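BauA (Acinetobacter baumannii, PDB 6HCP) serves as an outer-membrane, TonB-dependent receptor that takes up iron as its complex with the siderophore preacinetobactin. Local coordinates at residues Arg107-Ser112 and Phe531-Pro536; Gly556-Arg561 and Pro586-Thr591; Phe202-Asn207 and Leu229-Gln234; Val164-Ala169 and His189-Arg194. All coordinates share one frame; numbering follows the deposited sequence.

Contact 1 of 4, residues Arg107-Ser112 and Phe531-Pro536. With C8E ((hydroxyethyloxy)tri(ethyloxy)octane), chain B; EDO (1,2-ethanediol), chain S.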
# COMPACT_ATOMS: atom_id res chain seq x y z
N ARG A 107 -27.90 -14.03 12.13
CA ARG A 107 -28.99 -14.59 11.34
C ARG A 107 -29.93 -13.48 10.85
O ARG A 107 -31.15 -13.67 10.71
CB ARG A 107 -29.75 -15.64 12.15
CG ARG A 107 -28.97 -16.94 12.28
CD ARG A 107 -29.80 -18.11 12.77
NE ARG A 107 -29.02 -19.33 12.70
CZ ARG A 107 -29.39 -20.51 13.17
NH1 ARG A 107 -30.44 -20.61 13.98
NH2 ARG A 107 -28.61 -21.56 12.95
N GLY A 108 -29.33 -12.32 10.54
CA GLY A 108 -30.02 -11.23 9.89
C GLY A 108 -30.89 -10.39 10.81
O GLY A 108 -31.64 -9.53 10.32
N TYR A 109 -30.78 -10.60 12.12
CA TYR A 109 -31.47 -9.78 13.10
C TYR A 109 -30.46 -9.12 14.04
O TYR A 109 -29.46 -9.72 14.40
CB TYR A 109 -32.41 -10.62 13.96
CG TYR A 109 -33.67 -11.06 13.25
CD1 TYR A 109 -34.61 -10.14 12.84
CD2 TYR A 109 -33.88 -12.40 12.96
CE1 TYR A 109 -35.77 -10.55 12.19
CE2 TYR A 109 -35.00 -12.81 12.28
CZ TYR A 109 -35.97 -11.89 11.94
OH TYR A 109 -37.13 -12.30 11.34
N ALA A 110 -30.79 -7.92 14.50
CA ALA A 110 -29.94 -7.20 15.44
C ALA A 110 -29.67 -8.08 16.66
O ALA A 110 -30.55 -8.81 17.14
CB ALA A 110 -30.57 -5.88 15.83
N SER A 111 -28.42 -8.05 17.13
CA SER A 111 -28.04 -8.63 18.39
C SER A 111 -27.36 -7.54 19.23
O SER A 111 -26.25 -7.11 18.92
CB SER A 111 -27.13 -9.82 18.21
OG SER A 111 -26.75 -10.36 19.48
N SER A 112 -28.09 -7.04 20.23
CA SER A 112 -27.67 -5.83 20.96
C SER A 112 -26.45 -6.13 21.83
O SER A 112 -26.39 -7.17 22.53
CB SER A 112 -28.82 -5.30 21.80
OG SER A 112 -28.39 -4.22 22.63
N PHE A 531 -32.76 -22.39 8.59
CA PHE A 531 -33.62 -21.84 9.60
C PHE A 531 -34.67 -20.95 8.96
O PHE A 531 -34.48 -20.40 7.89
CB PHE A 531 -32.81 -21.06 10.64
CG PHE A 531 -32.10 -19.85 10.09
CD1 PHE A 531 -32.76 -18.64 9.94
CD2 PHE A 531 -30.76 -19.91 9.75
CE1 PHE A 531 -32.10 -17.52 9.44
CE2 PHE A 531 -30.10 -18.80 9.25
CZ PHE A 531 -30.77 -17.60 9.12
N GLU A 532 -35.79 -20.81 9.67
CA GLU A 532 -36.77 -19.79 9.41
C GLU A 532 -37.12 -19.13 10.74
O GLU A 532 -37.42 -19.82 11.72
CB GLU A 532 -38.02 -20.37 8.75
CG GLU A 532 -39.13 -19.35 8.60
CD GLU A 532 -40.38 -19.86 7.88
OE1 GLU A 532 -40.29 -20.12 6.67
OE2 GLU A 532 -41.39 -20.05 8.55
N ILE A 533 -36.98 -17.80 10.78
CA ILE A 533 -37.24 -17.07 12.01
C ILE A 533 -38.22 -15.95 11.65
O ILE A 533 -37.84 -15.06 10.87
CB ILE A 533 -35.95 -16.47 12.60
CG1 ILE A 533 -34.90 -17.53 12.93
CG2 ILE A 533 -36.28 -15.61 13.81
CD1 ILE A 533 -33.50 -16.97 13.11
N THR A 534 -39.34 -15.89 12.37
CA THR A 534 -40.29 -14.79 12.22
C THR A 534 -40.20 -13.88 13.44
O THR A 534 -40.25 -14.35 14.57
CB THR A 534 -41.73 -15.30 11.99
OG1 THR A 534 -42.09 -16.13 13.10
CG2 THR A 534 -41.85 -16.06 10.70
N LYS A 535 -40.20 -12.57 13.18
CA LYS A 535 -40.14 -11.58 14.25
C LYS A 535 -41.29 -10.60 14.07
O LYS A 535 -41.40 -9.93 13.03
CB LYS A 535 -38.81 -10.83 14.25
CG LYS A 535 -38.67 -9.79 15.36
CD LYS A 535 -37.30 -9.07 15.38
CE LYS A 535 -36.94 -8.48 16.72
NZ LYS A 535 -37.83 -7.36 17.11
N PRO A 536 -42.13 -10.42 15.10
CA PRO A 536 -43.26 -9.49 14.97
C PRO A 536 -42.83 -8.03 15.19
O PRO A 536 -41.83 -7.76 15.85
CB PRO A 536 -44.24 -9.94 16.07
CG PRO A 536 -43.39 -10.68 17.07
CD PRO A 536 -42.18 -11.22 16.33
C1 C8E B . -33.33 -20.17 1.45
C2 C8E B . -33.56 -20.59 2.89
C3 C8E B . -34.17 -21.98 3.03
C4 C8E B . -34.84 -22.20 4.38
C5 C8E B . -36.28 -22.67 4.19
C6 C8E B . -36.95 -22.93 5.53
C7 C8E B . -36.04 -23.71 6.49
C8 C8E B . -36.84 -24.27 7.66
O9 C8E B . -36.04 -25.23 8.34
C10 C8E B . -36.68 -25.70 9.54
C11 C8E B . -37.32 -27.08 9.33
O12 C8E B . -37.85 -27.60 10.56
C13 C8E B . -38.00 -29.02 10.60
C14 C8E B . -38.07 -29.49 12.04
O15 C8E B . -38.26 -28.38 12.94
C16 C8E B . -39.50 -28.45 13.65
C17 C8E B . -39.30 -28.38 15.16
O18 C8E B . -38.60 -29.53 15.66
C19 C8E B . -39.49 -30.54 16.17
C20 C8E B . -38.70 -31.55 16.97
O21 C8E B . -37.48 -30.90 17.33
C1 EDO S . -41.16 -20.65 13.30
O1 EDO S . -42.41 -21.36 13.30
C2 EDO S . -40.81 -20.39 11.86
O2 EDO S . -41.90 -19.65 11.30
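Arg107 lies across from Ile533, and Tyr109 across from Lys535, with CA atoms 8.6 Å and 8.9 Å apart. That spacing is too wide for paired strands, so side chains bridge the gap between the turn at Arg107 and Gly108, with the short strand 109-110 after it, and the long strand that holds residues 531-536. Gly108 suits the turn through its positive phi. Arg107 lays its extended chain over one face of the Phe531 ring: CD stands 3.6 Å from the ring centroid and 13° off the normal, a CH-pi contact, and the guanidinium runs on with its plane only 19° from that of the ring. The first torsion of Phe531 (chi1 64°) sets CG between backbone N and carbonyl carbon and turns the ring toward the arginine. Beyond the ring, the NH2 of Arg107 forms salt bridges with Glu514 and Glu564, which probably balance its buried charge. Ile533 packs between Arg107 and Tyr109, its CD1 3.9 Å from Arg107 CD and its CG2 3.4 Å from Tyr109 CE2. Tyr109 passes alongside it and donates OH to Ile533 O at 2.9 Å, arriving from above the carbonyl plane. Lys535 lays CB and CD obliquely against the CE1 side of the same ring. Such packing of a plug-domain loop against the inner wall of the beta-barrel is characteristic of TonB-dependent receptors.

Contact 2 of 4, residues Gly556-Arg561 and Pro586-Thr591. With EDO (1,2-ethanediol), chain E.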
# COMPACT_ATOMS: atom_id res chain seq x y z
N GLY A 556 -47.29 -6.71 12.39
CA GLY A 556 -46.16 -6.63 11.48
C GLY A 556 -45.31 -7.89 11.58
O GLY A 556 -45.30 -8.55 12.61
N GLU A 557 -44.55 -8.18 10.52
CA GLU A 557 -43.69 -9.34 10.55
C GLU A 557 -42.50 -9.16 9.62
O GLU A 557 -42.66 -8.74 8.46
CB GLU A 557 -44.48 -10.58 10.16
CG GLU A 557 -43.67 -11.86 10.28
CD GLU A 557 -44.46 -13.10 9.90
OE1 GLU A 557 -44.53 -13.43 8.68
OE2 GLU A 557 -44.95 -13.74 10.83
N GLN A 558 -41.36 -9.66 10.09
CA GLN A 558 -40.20 -9.94 9.26
C GLN A 558 -39.93 -11.44 9.36
O GLN A 558 -40.03 -12.03 10.44
CB GLN A 558 -39.01 -9.12 9.75
CG GLN A 558 -37.72 -9.40 8.95
CD GLN A 558 -36.59 -8.44 9.27
OE1 GLN A 558 -36.81 -7.32 9.71
NE2 GLN A 558 -35.36 -8.92 9.11
N ARG A 559 -39.60 -12.05 8.23
CA ARG A 559 -39.29 -13.46 8.15
C ARG A 559 -37.92 -13.64 7.51
O ARG A 559 -37.74 -13.30 6.35
CB ARG A 559 -40.32 -14.20 7.30
CG ARG A 559 -40.12 -15.71 7.27
CD ARG A 559 -41.13 -16.41 6.37
NE ARG A 559 -41.01 -16.01 4.97
CZ ARG A 559 -42.03 -15.92 4.12
NH1 ARG A 559 -41.83 -15.47 2.89
NH2 ARG A 559 -43.24 -16.30 4.48
N ASN A 560 -36.99 -14.19 8.29
CA ASN A 560 -35.64 -14.48 7.82
C ASN A 560 -35.50 -15.99 7.61
O ASN A 560 -35.60 -16.77 8.56
CB ASN A 560 -34.57 -13.99 8.81
CG ASN A 560 -34.38 -12.50 8.84
OD1 ASN A 560 -35.24 -11.74 8.38
ND2 ASN A 560 -33.32 -12.07 9.51
N ARG A 561 -35.27 -16.38 6.36
CA ARG A 561 -34.96 -17.72 6.01
C ARG A 561 -33.49 -17.76 5.60
O ARG A 561 -33.03 -16.91 4.84
CB ARG A 561 -35.82 -18.21 4.84
CG ARG A 561 -37.29 -18.42 5.18
CD ARG A 561 -38.14 -18.64 3.93
NE ARG A 561 -39.47 -19.08 4.31
CZ ARG A 561 -40.55 -19.09 3.52
NH1 ARG A 561 -40.47 -18.70 2.26
NH2 ARG A 561 -41.71 -19.52 3.99
N PRO A 586 -34.18 -12.12 4.05
CA PRO A 586 -34.82 -11.38 5.14
C PRO A 586 -35.97 -10.54 4.58
O PRO A 586 -35.73 -9.55 3.87
CB PRO A 586 -33.66 -10.51 5.66
CG PRO A 586 -32.81 -10.24 4.43
CD PRO A 586 -33.12 -11.32 3.41
N GLU A 587 -37.19 -11.07 4.70
CA GLU A 587 -38.34 -10.51 3.98
C GLU A 587 -39.27 -9.79 4.96
O GLU A 587 -39.63 -10.32 6.01
CB GLU A 587 -39.10 -11.59 3.21
CG GLU A 587 -40.33 -11.02 2.50
CD GLU A 587 -41.08 -11.99 1.59
OE1 GLU A 587 -40.48 -12.95 1.18
OE2 GLU A 587 -42.26 -11.77 1.31
N LEU A 588 -39.72 -8.60 4.57
CA LEU A 588 -40.74 -7.87 5.30
C LEU A 588 -42.11 -8.39 4.83
O LEU A 588 -42.54 -8.03 3.75
CB LEU A 588 -40.60 -6.37 5.04
CG LEU A 588 -39.23 -5.77 5.34
CD1 LEU A 588 -39.25 -4.27 5.08
CD2 LEU A 588 -38.85 -6.04 6.79
N THR A 589 -42.64 -9.38 5.54
CA THR A 589 -43.83 -10.10 5.05
C THR A 589 -45.11 -9.31 5.34
O THR A 589 -46.04 -9.35 4.54
CB THR A 589 -43.92 -11.51 5.63
OG1 THR A 589 -43.84 -11.39 7.05
CG2 THR A 589 -42.84 -12.41 5.08
N LYS A 590 -45.14 -8.57 6.45
CA LYS A 590 -46.31 -7.77 6.79
C LYS A 590 -45.86 -6.42 7.34
O LYS A 590 -45.15 -6.36 8.34
CB LYS A 590 -47.20 -8.51 7.80
CG LYS A 590 -47.63 -9.90 7.34
CD LYS A 590 -48.18 -10.78 8.45
CE LYS A 590 -48.18 -12.25 8.10
NZ LYS A 590 -48.56 -13.08 9.26
N THR A 591 -46.31 -5.35 6.69
CA THR A 591 -45.90 -3.99 6.97
C THR A 591 -47.14 -3.08 7.01
O THR A 591 -48.17 -3.42 6.47
CB THR A 591 -44.89 -3.49 5.92
OG1 THR A 591 -45.57 -3.34 4.67
CG2 THR A 591 -43.71 -4.43 5.76
C1 EDO E . -41.07 -5.49 10.21
O1 EDO E . -41.76 -6.28 11.18
C2 EDO E . -42.00 -5.43 9.01
O2 EDO E . -43.09 -4.57 9.33
O HOH W 1 -43.52 -14.41 0.90
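Glu557 OE1 accepts Thr589 OG1 on its anti lone pair, across the two strands, at 2.7 Å. The threonine's first torsion (chi1 53°) aims the hydroxyl at the glutamate and leaves CG2 for Arg559, where the methyl sits over the centre of one guanidinium face, 3.7 Å from CZ. A branched residue with one polar and one apolar arm thus serves two neighbours. Arg561 CZ lies over the opposite face of that guanidinium, and Glu532, paired with Arg561, and Glu587, paired with Arg559, probably ease the closeness of two like charges. Arg559 runs alongside Glu587, pointing the same way. Arg559 NH1 and Glu587 OE1, 3.3 Å apart, form a salt bridge whose hydrogen bond is weak, with the planes 80° apart, but a water in the guanidinium plane also joins NH1 to Glu587 OE2. On the other face of the sheet, that of Pro586 and Leu588, the amide of Gln558 donates a straight bond (167°) from NE2 to Asn560 OD1, at 2.9 Å; the same OD1 rests 3.4 Å from Pro586 CB. Behind these side chains the backbone sets the register: Arg559 and Glu587 exchange two 2.8 Å bonds between N and O, whereas Glu557 O faces both Lys590 N, at 3.2 Å, and Thr589 N, whose bond is weak. Two residues opposite one make a classic beta bulge, here near the end of strand 575-590 in an antiparallel hairpin of the beta-barrel.

Contact 3 of 4, residues Phe202-Asn207 and Leu229-Gln234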
# COMPACT_ATOMS: atom_id res chain seq x y z
N PHE A 202 -7.63 -22.10 45.63
CA PHE A 202 -7.93 -20.70 45.36
C PHE A 202 -7.16 -20.21 44.13
O PHE A 202 -5.98 -20.52 43.97
CB PHE A 202 -7.58 -19.79 46.54
CG PHE A 202 -8.26 -20.14 47.83
CD1 PHE A 202 -9.55 -19.70 48.10
CD2 PHE A 202 -7.59 -20.86 48.81
CE1 PHE A 202 -10.16 -20.02 49.30
CE2 PHE A 202 -8.21 -21.17 50.01
CZ PHE A 202 -9.50 -20.78 50.24
N GLY A 203 -7.81 -19.36 43.33
CA GLY A 203 -7.18 -18.76 42.15
C GLY A 203 -7.42 -17.27 42.08
O GLY A 203 -8.50 -16.78 42.44
N VAL A 204 -6.39 -16.53 41.65
CA VAL A 204 -6.48 -15.11 41.38
C VAL A 204 -5.93 -14.86 39.96
O VAL A 204 -4.81 -15.28 39.63
CB VAL A 204 -5.68 -14.30 42.41
CG1 VAL A 204 -5.75 -12.82 42.10
CG2 VAL A 204 -6.13 -14.58 43.84
N ARG A 205 -6.72 -14.17 39.14
CA ARG A 205 -6.30 -13.81 37.75
C ARG A 205 -6.64 -12.33 37.50
O ARG A 205 -7.76 -11.90 37.69
CB ARG A 205 -6.97 -14.77 36.76
CG ARG A 205 -6.61 -14.51 35.30
CD ARG A 205 -5.59 -15.48 34.75
NE ARG A 205 -5.32 -15.25 33.34
CZ ARG A 205 -5.49 -16.16 32.40
NH1 ARG A 205 -6.06 -17.31 32.68
NH2 ARG A 205 -5.08 -15.90 31.17
N ILE A 206 -5.63 -11.54 37.12
CA ILE A 206 -5.77 -10.12 37.01
C ILE A 206 -5.37 -9.70 35.59
O ILE A 206 -4.33 -10.12 35.10
CB ILE A 206 -4.91 -9.40 38.07
CG1 ILE A 206 -5.28 -9.81 39.50
CG2 ILE A 206 -5.00 -7.90 37.92
CD1 ILE A 206 -4.27 -9.37 40.52
N ASN A 207 -6.18 -8.84 34.96
CA ASN A 207 -5.82 -8.26 33.68
C ASN A 207 -5.90 -6.74 33.81
O ASN A 207 -6.82 -6.21 34.43
CB ASN A 207 -6.71 -8.78 32.54
CG ASN A 207 -6.36 -10.18 32.11
OD1 ASN A 207 -5.66 -10.37 31.11
ND2 ASN A 207 -6.82 -11.17 32.86
N LEU A 229 -10.59 -8.72 37.54
CA LEU A 229 -10.21 -9.69 38.55
C LEU A 229 -11.12 -10.91 38.41
O LEU A 229 -12.34 -10.75 38.31
CB LEU A 229 -10.38 -9.04 39.93
CG LEU A 229 -9.97 -9.91 41.11
CD1 LEU A 229 -8.48 -10.17 41.09
CD2 LEU A 229 -10.39 -9.26 42.41
N GLY A 230 -10.50 -12.08 38.27
CA GLY A 230 -11.19 -13.37 38.30
C GLY A 230 -10.70 -14.21 39.48
O GLY A 230 -9.50 -14.51 39.56
N LEU A 231 -11.57 -14.42 40.47
CA LEU A 231 -11.27 -15.20 41.69
C LEU A 231 -12.10 -16.48 41.67
O LEU A 231 -13.27 -16.46 41.32
CB LEU A 231 -11.60 -14.39 42.94
CG LEU A 231 -11.11 -12.95 42.96
CD1 LEU A 231 -11.68 -12.20 44.16
CD2 LEU A 231 -9.59 -12.90 42.97
N ASP A 232 -11.51 -17.57 42.16
CA ASP A 232 -12.26 -18.78 42.29
C ASP A 232 -11.79 -19.57 43.52
O ASP A 232 -10.64 -19.45 43.97
CB ASP A 232 -12.16 -19.65 41.04
CG ASP A 232 -10.83 -20.37 40.91
OD1 ASP A 232 -9.87 -19.72 40.48
OD2 ASP A 232 -10.82 -21.62 41.05
N TRP A 233 -12.73 -20.36 44.05
CA TRP A 233 -12.47 -21.35 45.11
C TRP A 233 -13.11 -22.67 44.70
O TRP A 233 -14.30 -22.73 44.38
CB TRP A 233 -12.99 -20.85 46.46
CG TRP A 233 -13.03 -21.93 47.50
CD1 TRP A 233 -11.95 -22.51 48.11
CD2 TRP A 233 -14.18 -22.66 47.96
NE1 TRP A 233 -12.36 -23.53 48.93
CE2 TRP A 233 -13.72 -23.64 48.87
CE3 TRP A 233 -15.56 -22.57 47.71
CZ2 TRP A 233 -14.58 -24.52 49.52
CZ3 TRP A 233 -16.41 -23.43 48.37
CH2 TRP A 233 -15.93 -24.40 49.26
N GLN A 234 -12.28 -23.72 44.62
CA GLN A 234 -12.74 -25.06 44.30
C GLN A 234 -12.74 -25.89 45.59
O GLN A 234 -11.68 -26.21 46.11
CB GLN A 234 -11.84 -25.75 43.27
CG GLN A 234 -11.58 -24.93 42.03
CD GLN A 234 -12.85 -24.58 41.29
OE1 GLN A 234 -13.69 -25.43 41.00
NE2 GLN A 234 -13.01 -23.29 41.02
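Asp232 turns its carboxylate to Gly203 on the adjacent strand, OD1 lying 3.3 Å from Gly203 CA, while its OD2 is gripped twice, by Gln234 NE2 at 2.8 Å and by Arg195 NH1 in a salt bridge. The aspartate owes this position to its chi1 of 75°, with CG between backbone N and carbonyl carbon. Glycine suits position 203 because the side chain of Asp232 occupies the place where a side chain would stand. The two residues form a hydrogen-bonded pair, with Gly203 N 2.9 Å from Asp232 O, and Arg205 and Gly230 form the next, Gly230 N donating to Arg205 O at 2.8 Å and Arg205 N to Gly230 O. On the same face Arg205 leads away, its NE in a salt bridge with Asp191 OD1. The other face is apolar. Val204 CG1 meets Leu231 CD2 at 3.9 Å, the two side chains lying side by side, and Leu229, in one of its two conformers, packs against Ile206. At the end of the row Phe202 crosses Trp233 obliquely, Phe202 CE1 to Trp233 CD1 3.3 Å, with the planes 35° apart. An outward face of aliphatic and aromatic residues, backed by a polar inner one, is characteristic of adjoining antiparallel strands in an outer-membrane beta-barrel.

Contact 4 of 4, residues Val164-Ala169 and His189-Arg194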
# COMPACT_ATOMS: atom_id res chain seq x y z
N VAL A 164 -16.87 -15.70 28.56
CA VAL A 164 -16.40 -16.54 29.65
C VAL A 164 -15.10 -15.92 30.18
O VAL A 164 -14.16 -15.71 29.42
CB VAL A 164 -16.18 -17.98 29.17
CG1 VAL A 164 -15.60 -18.87 30.26
CG2 VAL A 164 -17.44 -18.58 28.59
N THR A 165 -15.09 -15.57 31.47
CA THR A 165 -13.96 -14.84 32.04
C THR A 165 -12.78 -15.79 32.29
O THR A 165 -12.93 -17.02 32.27
CB THR A 165 -14.36 -14.12 33.33
OG1 THR A 165 -14.86 -15.10 34.24
CG2 THR A 165 -15.38 -13.03 33.08
N LYS A 166 -11.62 -15.19 32.51
CA LYS A 166 -10.36 -15.92 32.78
C LYS A 166 -10.23 -16.20 34.28
O LYS A 166 -10.38 -15.29 35.10
CB LYS A 166 -9.16 -15.08 32.36
CG LYS A 166 -8.95 -14.89 30.87
CD LYS A 166 -7.92 -13.79 30.58
CE LYS A 166 -7.44 -13.78 29.14
NZ LYS A 166 -6.46 -12.69 28.91
N TYR A 167 -9.82 -17.43 34.61
CA TYR A 167 -9.42 -17.78 35.98
C TYR A 167 -7.98 -18.35 35.96
O TYR A 167 -7.46 -18.74 34.90
CB TYR A 167 -10.43 -18.77 36.57
CG TYR A 167 -11.85 -18.25 36.64
CD1 TYR A 167 -12.21 -17.27 37.56
CD2 TYR A 167 -12.80 -18.67 35.73
CE1 TYR A 167 -13.50 -16.77 37.61
CE2 TYR A 167 -14.10 -18.18 35.78
CZ TYR A 167 -14.45 -17.22 36.71
OH TYR A 167 -15.73 -16.73 36.73
N ALA A 168 -7.36 -18.42 37.14
CA ALA A 168 -5.95 -18.80 37.26
C ALA A 168 -5.76 -20.27 36.89
O ALA A 168 -6.40 -21.15 37.45
CB ALA A 168 -5.45 -18.52 38.65
N ALA A 169 -4.85 -20.51 35.95
CA ALA A 169 -4.33 -21.86 35.69
C ALA A 169 -3.45 -22.31 36.87
O ALA A 169 -3.04 -21.51 37.72
CB ALA A 169 -3.57 -21.87 34.39
N HIS A 189 -0.96 -4.47 27.86
CA HIS A 189 -1.84 -5.39 28.52
C HIS A 189 -1.01 -6.34 29.38
O HIS A 189 -0.13 -7.03 28.87
CB HIS A 189 -2.66 -6.16 27.46
CG HIS A 189 -3.43 -7.31 28.01
ND1 HIS A 189 -3.67 -8.44 27.26
CD2 HIS A 189 -4.07 -7.47 29.19
CE1 HIS A 189 -4.39 -9.29 27.98
NE2 HIS A 189 -4.70 -8.69 29.15
N VAL A 190 -1.33 -6.37 30.67
CA VAL A 190 -0.74 -7.31 31.61
C VAL A 190 -1.80 -8.34 32.01
O VAL A 190 -2.96 -7.98 32.25
CB VAL A 190 -0.20 -6.57 32.85
CG1 VAL A 190 0.08 -7.52 34.00
CG2 VAL A 190 1.03 -5.75 32.50
N ASP A 191 -1.39 -9.61 32.02
CA ASP A 191 -2.22 -10.74 32.38
C ASP A 191 -1.42 -11.60 33.37
O ASP A 191 -0.36 -12.11 33.01
CB ASP A 191 -2.62 -11.55 31.15
CG ASP A 191 -3.67 -12.62 31.40
OD1 ASP A 191 -4.11 -12.75 32.58
OD2 ASP A 191 -4.07 -13.30 30.43
N VAL A 192 -1.89 -11.70 34.62
CA VAL A 192 -1.14 -12.42 35.67
C VAL A 192 -2.09 -13.35 36.43
O VAL A 192 -3.22 -12.97 36.74
CB VAL A 192 -0.45 -11.45 36.64
CG1 VAL A 192 0.56 -10.56 35.93
CG2 VAL A 192 -1.43 -10.60 37.42
N GLY A 193 -1.63 -14.58 36.68
CA GLY A 193 -2.40 -15.53 37.45
C GLY A 193 -1.52 -16.33 38.41
O GLY A 193 -0.35 -16.61 38.12
N ARG A 194 -2.12 -16.75 39.52
CA ARG A 194 -1.49 -17.65 40.47
C ARG A 194 -2.58 -18.31 41.30
O ARG A 194 -3.62 -17.69 41.58
CB ARG A 194 -0.53 -16.87 41.37
CG ARG A 194 0.28 -17.74 42.32
CD ARG A 194 1.17 -16.90 43.21
NE ARG A 194 2.39 -16.51 42.51
CZ ARG A 194 3.42 -17.31 42.30
NH1 ARG A 194 3.43 -18.54 42.79
NH2 ARG A 194 4.44 -16.90 41.56
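Lys166 stretches its side chain across to Asp191, so that CE lies 3.6 Å from Asp191 OD2 and NZ, 2.9 Å from the same oxygen, makes a hydrogen-bonded salt bridge. The two side chains come from opposite directions, the lysine from the loop after strand 159-165 and the aspartate from strand 184-196. The ammonium does not arrive in the carboxylate plane but stands well above it, 56° out. Lysine suits the span because its chain, extended from CG to NZ, carries the charge to the far side of the gap. Asp191 points its short side chain back toward the loop, CG anti to the backbone N (chi1 -171°). Beside this pair, the imidazole of His189 presents CE1 to the ammonium, which lies at the ring edge near its plane, 4.1 Å away, while NE2 is hydrogen-bonded to Asn207 OD1. Farther along, the segments draw together at Ala168 and Gly193, whose CA atoms are 4.8 Å apart. The methyl of Ala168 rests 3.6 Å from Arg194 O, and two small residues suit this close approach.

Neither charge of the bridge relies on one partner: Lys166 NZ also donates to Glu133 O, and Asp191 OD1 is paired with Arg205 NE. Both residues are buried; the ion pairs with Lys166 and Arg205 probably offset the buried charge of Asp191, while Glu133 O adds a hydrogen bond to the ammonium. The positive groups on both sides of Asp191 would be expected to favour its ionised form, and the carboxylate in turn the protonated lysine.

Contacts 1 and 4 are the buried pair, whereas contacts 2 and 3 join neighbouring barrel strands and are only partly buried. Contacts 1 and 2 share the region of strands 524-541 and 549-569 and are tied by Glu532 and Arg561. Contacts 3 and 4 meet along strands 184-196 and 202-212, their centres about 7 Å apart, on the opposite side of the chain's centre. Chemistry follows place. Contacts 1 and 4 rely on long side chains across a gap, mostly ring and aliphatic packing in the first and charge in the second. The hairpins of contacts 2 and 3 are held by backbone bonds, with polar clusters around a bulge in one and an apolar row on one face in the other.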